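Local coordinates for protein inactive glucansucrase (Lactobacillus reuteri, PDB 5JBD) that belongs to glycoside hydrolase family 70 as an inactive glucansucrase, a multidomain protein with a TIM-barrel core and a bound calcium ion, at residues L218-I223 against S235-L239; V282-I288 against V749-M753; L317-Y323 against Q338-S343. All coordinates share one frame; numbering follows the deposited sequence.

Contact 1 of 3, residues L218-I223 against S235-L239. With CA (calcium ion), chain C.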
# COMPACT_ATOMS: atom_id res chain seq x y z
N LEU A 218 15.09 -4.66 -14.58
CA LEU A 218 15.98 -5.33 -13.62
C LEU A 218 15.13 -5.55 -12.38
O LEU A 218 14.75 -4.59 -11.71
CB LEU A 218 17.20 -4.48 -13.29
CG LEU A 218 18.10 -4.09 -14.47
CD1 LEU A 218 19.36 -3.38 -13.99
CD2 LEU A 218 18.47 -5.29 -15.35
N MET A 219 14.73 -6.80 -12.14
CA MET A 219 13.81 -7.10 -11.04
C MET A 219 14.58 -7.57 -9.80
O MET A 219 15.65 -8.14 -9.91
CB MET A 219 12.81 -8.17 -11.46
CG MET A 219 11.88 -7.69 -12.57
SD MET A 219 10.60 -8.87 -12.93
CE MET A 219 9.53 -8.77 -11.52
N ASN A 220 14.02 -7.29 -8.64
CA ASN A 220 14.54 -7.75 -7.36
C ASN A 220 15.87 -7.09 -6.99
O ASN A 220 16.63 -7.64 -6.20
CB ASN A 220 14.65 -9.29 -7.31
CG ASN A 220 13.38 -9.99 -7.79
OD1 ASN A 220 12.32 -9.88 -7.18
ND2 ASN A 220 13.50 -10.70 -8.89
N ARG A 221 16.13 -5.89 -7.51
CA ARG A 221 17.32 -5.12 -7.13
C ARG A 221 16.98 -4.32 -5.89
O ARG A 221 17.14 -3.09 -5.84
CB ARG A 221 17.80 -4.22 -8.28
CG ARG A 221 18.21 -4.97 -9.55
CD ARG A 221 19.29 -6.01 -9.29
NE ARG A 221 19.91 -6.44 -10.54
CZ ARG A 221 20.99 -5.89 -11.11
NH1 ARG A 221 21.66 -4.87 -10.57
NH2 ARG A 221 21.41 -6.38 -12.27
N THR A 222 16.56 -5.07 -4.87
CA THR A 222 15.88 -4.58 -3.69
C THR A 222 16.82 -4.69 -2.50
O THR A 222 17.55 -5.68 -2.38
CB THR A 222 14.65 -5.43 -3.41
OG1 THR A 222 14.98 -6.83 -3.51
CG2 THR A 222 13.54 -5.09 -4.44
N ILE A 223 16.81 -3.67 -1.64
CA ILE A 223 17.61 -3.63 -0.40
C ILE A 223 19.10 -3.89 -0.73
O ILE A 223 19.64 -3.22 -1.63
CB ILE A 223 17.03 -4.55 0.72
CG1 ILE A 223 15.51 -4.55 0.72
CG2 ILE A 223 17.51 -4.07 2.08
CD1 ILE A 223 14.90 -5.35 1.85
N SER A 235 14.08 -9.90 -0.89
CA SER A 235 12.88 -9.06 -0.87
C SER A 235 12.28 -8.97 -2.29
O SER A 235 12.99 -8.64 -3.23
CB SER A 235 13.20 -7.66 -0.34
OG SER A 235 12.00 -7.00 0.02
N PRO A 236 10.97 -9.25 -2.44
CA PRO A 236 10.39 -9.42 -3.79
C PRO A 236 10.11 -8.12 -4.54
O PRO A 236 9.79 -7.09 -3.93
CB PRO A 236 9.07 -10.15 -3.51
CG PRO A 236 8.67 -9.70 -2.15
CD PRO A 236 9.96 -9.55 -1.38
N GLU A 237 10.21 -8.20 -5.86
CA GLU A 237 9.87 -7.07 -6.73
C GLU A 237 8.37 -6.78 -6.73
O GLU A 237 7.96 -5.61 -6.78
CB GLU A 237 10.33 -7.34 -8.17
CG GLU A 237 10.12 -6.17 -9.14
CD GLU A 237 10.88 -4.93 -8.72
OE1 GLU A 237 12.12 -5.05 -8.62
OE2 GLU A 237 10.25 -3.88 -8.45
N LEU A 238 7.56 -7.84 -6.69
CA LEU A 238 6.11 -7.72 -6.95
C LEU A 238 5.26 -7.84 -5.69
O LEU A 238 5.48 -8.73 -4.85
CB LEU A 238 5.69 -8.79 -7.96
CG LEU A 238 6.47 -8.82 -9.28
CD1 LEU A 238 6.01 -9.96 -10.18
CD2 LEU A 238 6.38 -7.50 -10.02
N LEU A 239 4.30 -6.92 -5.55
CA LEU A 239 3.28 -6.94 -4.50
C LEU A 239 1.88 -7.10 -5.10
O LEU A 239 1.28 -8.18 -5.00
CB LEU A 239 3.33 -5.65 -3.67
CG LEU A 239 4.62 -5.40 -2.87
CD1 LEU A 239 4.55 -4.03 -2.20
CD2 LEU A 239 4.84 -6.52 -1.85
CA CA C . 8.20 -3.42 -7.50
O HOH W 1 14.49 -3.86 -8.96
O HOH W 2 16.44 -8.41 -1.77
O HOH W 3 8.13 -1.25 -8.55
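Asn220 and Glu237 hold each other through reciprocal bonds, in which each side chain receives the other's backbone N-H. Asn220 N donates to Glu237 OE1 at 2.9 Å with an N-H...O angle of 156°, meeting the anti lone pair of that oxygen. Glu237 N in turn reaches Asn220 OD1 over 3.0 Å, tilted out of the amide's carbonyl plane. With Glu237 CG anti to its own amide nitrogen (chi1 -176°) and the chain bent at the next bond, the two carboxylate oxygens divide their work. OE2 joins the calcium ion at 2.3 Å, and so does the Glu237 carbonyl O, whereas OE1 stays with the 218-223 loop. There it also accepts a hydrogen bond from water 1, which lies 2.7 Å from OE1, donates to Leu218 O and accepts from Arg221 N. The other end of the Asn220 amide, ND2, is taken by Arg770 O. Further along, Thr222 OG1 donates to Ser235 O at 2.7 Å, while water 2 donates to OG1 and accepts from Ser235 N, closing a small ring of bonds. Ser235 OG turns instead to Asp286 O. Apolar contacts flank these bonds: the Met219 chain crosses Glu237 at about a right angle, its CE 3.6 Å from Glu237 CG, and also rests on Leu238. Ile223 CD1 presses on Ser235 CB at the far end. Glu237 is thus a first-shell calcium ligand through side chain and main chain, positioned by Asn220 and water 1 in the second shell, in a site that Asp243, Asn287 and Asn751 complete.

Contact 2 of 3, residues V282-I288 against V749-M753. With CA (calcium ion), chain C; GOL (glycerol), chain H.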
# COMPACT_ATOMS: atom_id res chain seq x y z
N VAL A 282 8.21 6.65 2.58
CA VAL A 282 8.44 5.93 1.33
C VAL A 282 7.78 4.55 1.35
O VAL A 282 8.24 3.62 2.03
CB VAL A 282 9.94 5.82 1.00
CG1 VAL A 282 10.14 5.15 -0.35
CG2 VAL A 282 10.59 7.21 1.02
N ASP A 283 6.66 4.43 0.62
CA ASP A 283 5.89 3.19 0.57
C ASP A 283 6.65 2.09 -0.16
O ASP A 283 7.29 2.35 -1.20
CB ASP A 283 4.57 3.43 -0.17
CG ASP A 283 3.67 2.21 -0.18
OD1 ASP A 283 3.25 1.75 0.92
OD2 ASP A 283 3.38 1.71 -1.28
N ALA A 284 6.61 0.88 0.38
CA ALA A 284 7.17 -0.31 -0.30
C ALA A 284 8.65 -0.17 -0.65
O ALA A 284 9.12 -0.59 -1.73
CB ALA A 284 6.33 -0.64 -1.55
N ALA A 285 9.41 0.44 0.25
CA ALA A 285 10.84 0.70 0.01
C ALA A 285 11.66 -0.58 -0.16
O ALA A 285 12.75 -0.50 -0.73
CB ALA A 285 11.43 1.55 1.11
N ASP A 286 11.14 -1.73 0.28
CA ASP A 286 11.80 -3.01 0.05
C ASP A 286 11.44 -3.68 -1.28
O ASP A 286 11.97 -4.75 -1.57
CB ASP A 286 11.50 -4.05 1.18
CG ASP A 286 11.82 -3.54 2.61
OD1 ASP A 286 12.57 -2.55 2.75
OD2 ASP A 286 11.32 -4.17 3.57
N ASN A 287 10.54 -3.09 -2.06
CA ASN A 287 9.99 -3.76 -3.24
C ASN A 287 10.21 -2.97 -4.54
O ASN A 287 9.56 -3.25 -5.54
CB ASN A 287 8.50 -4.01 -3.01
CG ASN A 287 8.22 -4.61 -1.65
OD1 ASN A 287 7.68 -3.94 -0.79
ND2 ASN A 287 8.61 -5.87 -1.43
N ILE A 288 11.13 -2.01 -4.49
CA ILE A 288 11.46 -1.15 -5.61
C ILE A 288 12.98 -1.14 -5.76
O ILE A 288 13.69 -1.26 -4.77
CB ILE A 288 10.91 0.28 -5.41
CG1 ILE A 288 11.49 0.95 -4.14
CG2 ILE A 288 9.39 0.26 -5.34
CD1 ILE A 288 10.82 2.25 -3.74
N VAL A 749 4.51 6.78 -3.45
CA VAL A 749 4.17 5.40 -3.82
C VAL A 749 4.72 5.07 -5.21
O VAL A 749 4.00 5.20 -6.21
CB VAL A 749 2.64 5.19 -3.81
CG1 VAL A 749 2.28 3.73 -4.08
CG2 VAL A 749 2.07 5.64 -2.47
N MET A 750 5.98 4.64 -5.25
CA MET A 750 6.67 4.32 -6.51
C MET A 750 6.48 2.88 -6.98
O MET A 750 6.85 2.56 -8.11
CB MET A 750 8.17 4.63 -6.42
CG MET A 750 8.49 6.12 -6.39
SD MET A 750 10.24 6.54 -6.17
CE MET A 750 10.37 6.44 -4.37
N ASN A 751 5.90 2.00 -6.16
CA ASN A 751 5.92 0.58 -6.52
C ASN A 751 4.94 0.23 -7.62
O ASN A 751 5.31 -0.52 -8.52
CB ASN A 751 5.66 -0.33 -5.34
CG ASN A 751 5.71 -1.80 -5.73
OD1 ASN A 751 6.77 -2.33 -6.10
ND2 ASN A 751 4.56 -2.45 -5.68
N GLN A 752 3.70 0.70 -7.49
CA GLN A 752 2.62 0.31 -8.42
C GLN A 752 1.61 1.41 -8.70
O GLN A 752 1.43 2.32 -7.89
CB GLN A 752 1.86 -0.92 -7.91
CG GLN A 752 0.78 -0.64 -6.86
CD GLN A 752 1.33 -0.33 -5.46
OE1 GLN A 752 2.32 -0.92 -5.04
NE2 GLN A 752 0.67 0.57 -4.75
N MET A 753 0.94 1.28 -9.84
CA MET A 753 -0.30 1.99 -10.15
C MET A 753 -1.38 0.94 -10.41
O MET A 753 -1.08 -0.19 -10.79
CB MET A 753 -0.09 2.91 -11.35
CG MET A 753 0.96 3.99 -11.10
SD MET A 753 1.06 5.25 -12.40
CE MET A 753 -0.49 6.10 -12.16
CA CA C . 8.20 -3.42 -7.50
C1 GOL H . 1.84 -2.13 0.37
O1 GOL H . 2.92 -1.20 0.61
C2 GOL H . 0.58 -1.42 -0.13
O2 GOL H . 0.37 -0.21 0.61
C3 GOL H . 0.68 -1.11 -1.62
O3 GOL H . 1.35 0.14 -1.82
O HOH W 4 5.37 2.30 -3.30
O HOH W 5 7.60 4.63 -2.94
O HOH W 3 8.13 -1.25 -8.55
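Asn287 and Asn751 meet at the calcium site, where the loops following barrel strands 279-282 and 743-748 come together. Asn287 offers its backbone O to the metal at 2.4 Å, and Asn751 its side-chain OD1 at 2.3 Å. These two oxygens approach within 3.0 Å of each other because they share the ion, which Glu237 and Asp243 also bind. The 282-288 segment reaches this point through two overlapping turns, type II from Val282 to Ala285 and type I from Ala284 to Asn287. Asn751 CG lies anti to the backbone N (chi1 -179°), which carries the amide to the calcium. Its CB packs against Ile288 CG2 and Ala284 CB. On the other side of the amide, Asn751 ND2 gives a nearly straight 2.8 Å bond to Gln752 OE1, lying in the plane of both amides. Gln752 NE2 donates to Tyr707 O and to O3 of a glycerol, probably from the crystallisation liquor, which itself donates to Asp283 OD2 at 2.6 Å. Asp283 OD1, which accepts from glycerol O1, is also in a salt bridge with Arg281. Between the segments, waters fill the seam: water 4 accepts from Asn751 N and water 5 from Met750 N at 2.8 Å, both lying beside Asp283 O. Val749 CG1 packs near Asp283 OD2, and Met750 CE reaches loosely toward Val282 and Ile288. No direct hydrogen bond crosses between the segments, so metal, water and the glycerol supply the polar linkage; by drawing electron density from OD1, the calcium would probably make Asn751 ND2 a stronger donor toward Gln752 OE1, consistent with their short, straight bond.

Contact 3 of 3, residues L317-Y323 against Q338-S343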
# COMPACT_ATOMS: atom_id res chain seq x y z
N LEU A 317 12.62 15.40 7.34
CA LEU A 317 12.57 14.02 7.81
C LEU A 317 11.93 13.13 6.78
O LEU A 317 10.83 13.43 6.32
CB LEU A 317 11.77 13.93 9.12
CG LEU A 317 11.91 12.62 9.91
CD1 LEU A 317 13.35 12.43 10.42
CD2 LEU A 317 10.91 12.60 11.07
N SER A 318 12.62 12.06 6.40
CA SER A 318 12.07 11.05 5.51
C SER A 318 12.33 9.66 6.09
O SER A 318 13.35 9.42 6.74
CB SER A 318 12.66 11.20 4.10
OG SER A 318 12.30 12.48 3.53
N TYR A 319 11.40 8.74 5.83
CA TYR A 319 11.40 7.43 6.49
C TYR A 319 10.79 6.36 5.60
O TYR A 319 9.73 6.59 4.97
CB TYR A 319 10.68 7.50 7.86
CG TYR A 319 9.46 8.41 7.98
CD1 TYR A 319 9.61 9.78 8.23
CD2 TYR A 319 8.16 7.90 7.93
CE1 TYR A 319 8.50 10.63 8.36
CE2 TYR A 319 7.05 8.73 8.07
CZ TYR A 319 7.23 10.10 8.29
OH TYR A 319 6.14 10.94 8.44
N ASN A 320 11.46 5.20 5.56
CA ASN A 320 11.14 4.13 4.60
C ASN A 320 10.33 3.04 5.24
O ASN A 320 10.73 2.51 6.27
CB ASN A 320 12.42 3.50 4.03
CG ASN A 320 13.21 4.45 3.15
OD1 ASN A 320 12.74 5.53 2.81
ND2 ASN A 320 14.43 4.05 2.79
N GLU A 321 9.21 2.66 4.61
CA GLU A 321 8.40 1.55 5.10
C GLU A 321 9.02 0.25 4.66
O GLU A 321 9.24 0.04 3.48
CB GLU A 321 6.98 1.60 4.55
CG GLU A 321 6.09 0.45 5.06
CD GLU A 321 5.29 -0.26 3.99
OE1 GLU A 321 5.44 0.03 2.78
OE2 GLU A 321 4.48 -1.11 4.36
N GLY A 322 9.28 -0.63 5.62
CA GLY A 322 9.73 -1.98 5.29
C GLY A 322 9.78 -2.91 6.48
O GLY A 322 9.92 -2.47 7.61
N TYR A 323 9.68 -4.21 6.20
CA TYR A 323 9.62 -5.28 7.19
C TYR A 323 10.85 -6.21 7.10
O TYR A 323 10.88 -7.27 7.73
CB TYR A 323 8.30 -6.05 7.03
CG TYR A 323 7.07 -5.22 7.42
CD1 TYR A 323 6.43 -4.42 6.48
CD2 TYR A 323 6.57 -5.23 8.72
CE1 TYR A 323 5.31 -3.65 6.83
CE2 TYR A 323 5.45 -4.47 9.07
CZ TYR A 323 4.84 -3.67 8.13
OH TYR A 323 3.74 -2.90 8.48
N GLN A 338 17.42 8.02 4.57
CA GLN A 338 16.09 7.92 5.20
C GLN A 338 16.18 7.08 6.47
O GLN A 338 17.14 6.34 6.64
CB GLN A 338 15.10 7.24 4.25
CG GLN A 338 14.92 7.97 2.91
CD GLN A 338 15.82 7.47 1.81
OE1 GLN A 338 16.18 6.28 1.74
NE2 GLN A 338 16.16 8.37 0.88
N LEU A 339 15.17 7.18 7.33
CA LEU A 339 15.07 6.32 8.51
C LEU A 339 14.67 4.89 8.15
O LEU A 339 13.84 4.66 7.26
CB LEU A 339 14.05 6.85 9.51
CG LEU A 339 14.21 8.29 9.98
CD1 LEU A 339 13.20 8.58 11.08
CD2 LEU A 339 15.63 8.55 10.45
N TYR A 340 15.28 3.94 8.86
CA TYR A 340 14.94 2.51 8.80
C TYR A 340 13.68 2.24 9.65
O TYR A 340 13.58 2.74 10.77
CB TYR A 340 16.14 1.66 9.33
CG TYR A 340 15.75 0.26 9.68
CD1 TYR A 340 15.46 -0.67 8.69
CD2 TYR A 340 15.63 -0.16 11.02
CE1 TYR A 340 15.04 -1.95 9.01
CE2 TYR A 340 15.24 -1.45 11.34
CZ TYR A 340 14.92 -2.34 10.33
OH TYR A 340 14.49 -3.62 10.62
N MET A 341 12.74 1.42 9.16
CA MET A 341 11.55 1.05 9.97
C MET A 341 11.84 -0.16 10.87
O MET A 341 12.07 -1.26 10.38
CB MET A 341 10.33 0.75 9.09
CG MET A 341 9.02 0.64 9.86
SD MET A 341 7.53 0.67 8.85
CE MET A 341 7.12 -1.07 8.75
N ASP A 342 11.84 0.06 12.18
CA ASP A 342 12.15 -1.00 13.15
C ASP A 342 10.94 -1.90 13.41
O ASP A 342 10.31 -1.85 14.47
CB ASP A 342 12.69 -0.37 14.46
CG ASP A 342 13.20 -1.40 15.46
OD1 ASP A 342 13.47 -2.58 15.11
OD2 ASP A 342 13.37 -1.01 16.62
N SER A 343 10.63 -2.73 12.42
CA SER A 343 9.50 -3.65 12.52
C SER A 343 9.69 -4.68 13.64
O SER A 343 8.71 -5.14 14.23
CB SER A 343 9.21 -4.34 11.18
OG SER A 343 10.23 -5.23 10.79
O HOH W 6 12.94 0.35 6.40
O HOH W 7 11.96 -3.81 9.11
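Tyr319 and Leu339 form a single parallel bridge, in which Leu339 N donates to Ser318 O at 2.9 Å and Asn320 N to Leu339 O at 3.0 Å. Beyond it the backbones part enough to admit water 6, which donates to Asn320 O and accepts from Met341 N. Asn320 and Gln338 cross with their amide planes 32° apart; Asn320 ND2 donates to Gln338 OE1 at 3.0 Å, close to the plane of its own amide. Asn320 OD1 lies over Gln338 CB and CG, buried and without a polar partner, while Gln338 NE2 is occupied by Leu293 O. Met341 runs out extended as far as SD and then bends (chi3 100°), which lays CE over one face of the Tyr323 ring, 3.7 Å from the ring centroid. This CH-pi contact, with SD more distant above the same face, makes a Met-aromatic pair, and Tyr323 OH is fixed beyond it by Gln394 and Asn391. Ser343 CB leans on the same ring near CD2. Water 7 ties this end together, donating to Gly322 O and Met341 O, accepting from Ser343 OG at 2.8 Å and hydrogen-bonded to Tyr340 OH. At the opposite end Leu317 CD1 meets Leu339 CD1. Two short neighbouring parallel strands, linked through helix 326-333, form a beta-alpha-beta unit and close the ring of the eight-stranded TIM barrel.

In the fold
Contacts 1 and 2 contribute to one calcium site: both touch the ion and share water 3, and their centres lie about 10 Å apart. They also bond directly, Ser235 OG to Asp286 O at 2.8 Å and Pro236 O to Asn287 ND2 at 3.0 Å. Contact 3, nested within the long chain loop that contact 2 closes, continues the barrel next to it, with Val282 N bonded to Tyr319 O and Ala284 N to Glu321 OE1, both at 2.8 Å. Glycerol, held by contact 2, lies about 4 Å from the Glu321 side chain, nearest atoms. Contact 1 does not touch contact 3, their centres being about 17 Å apart, so segment 282-288, which touches both, lies between them.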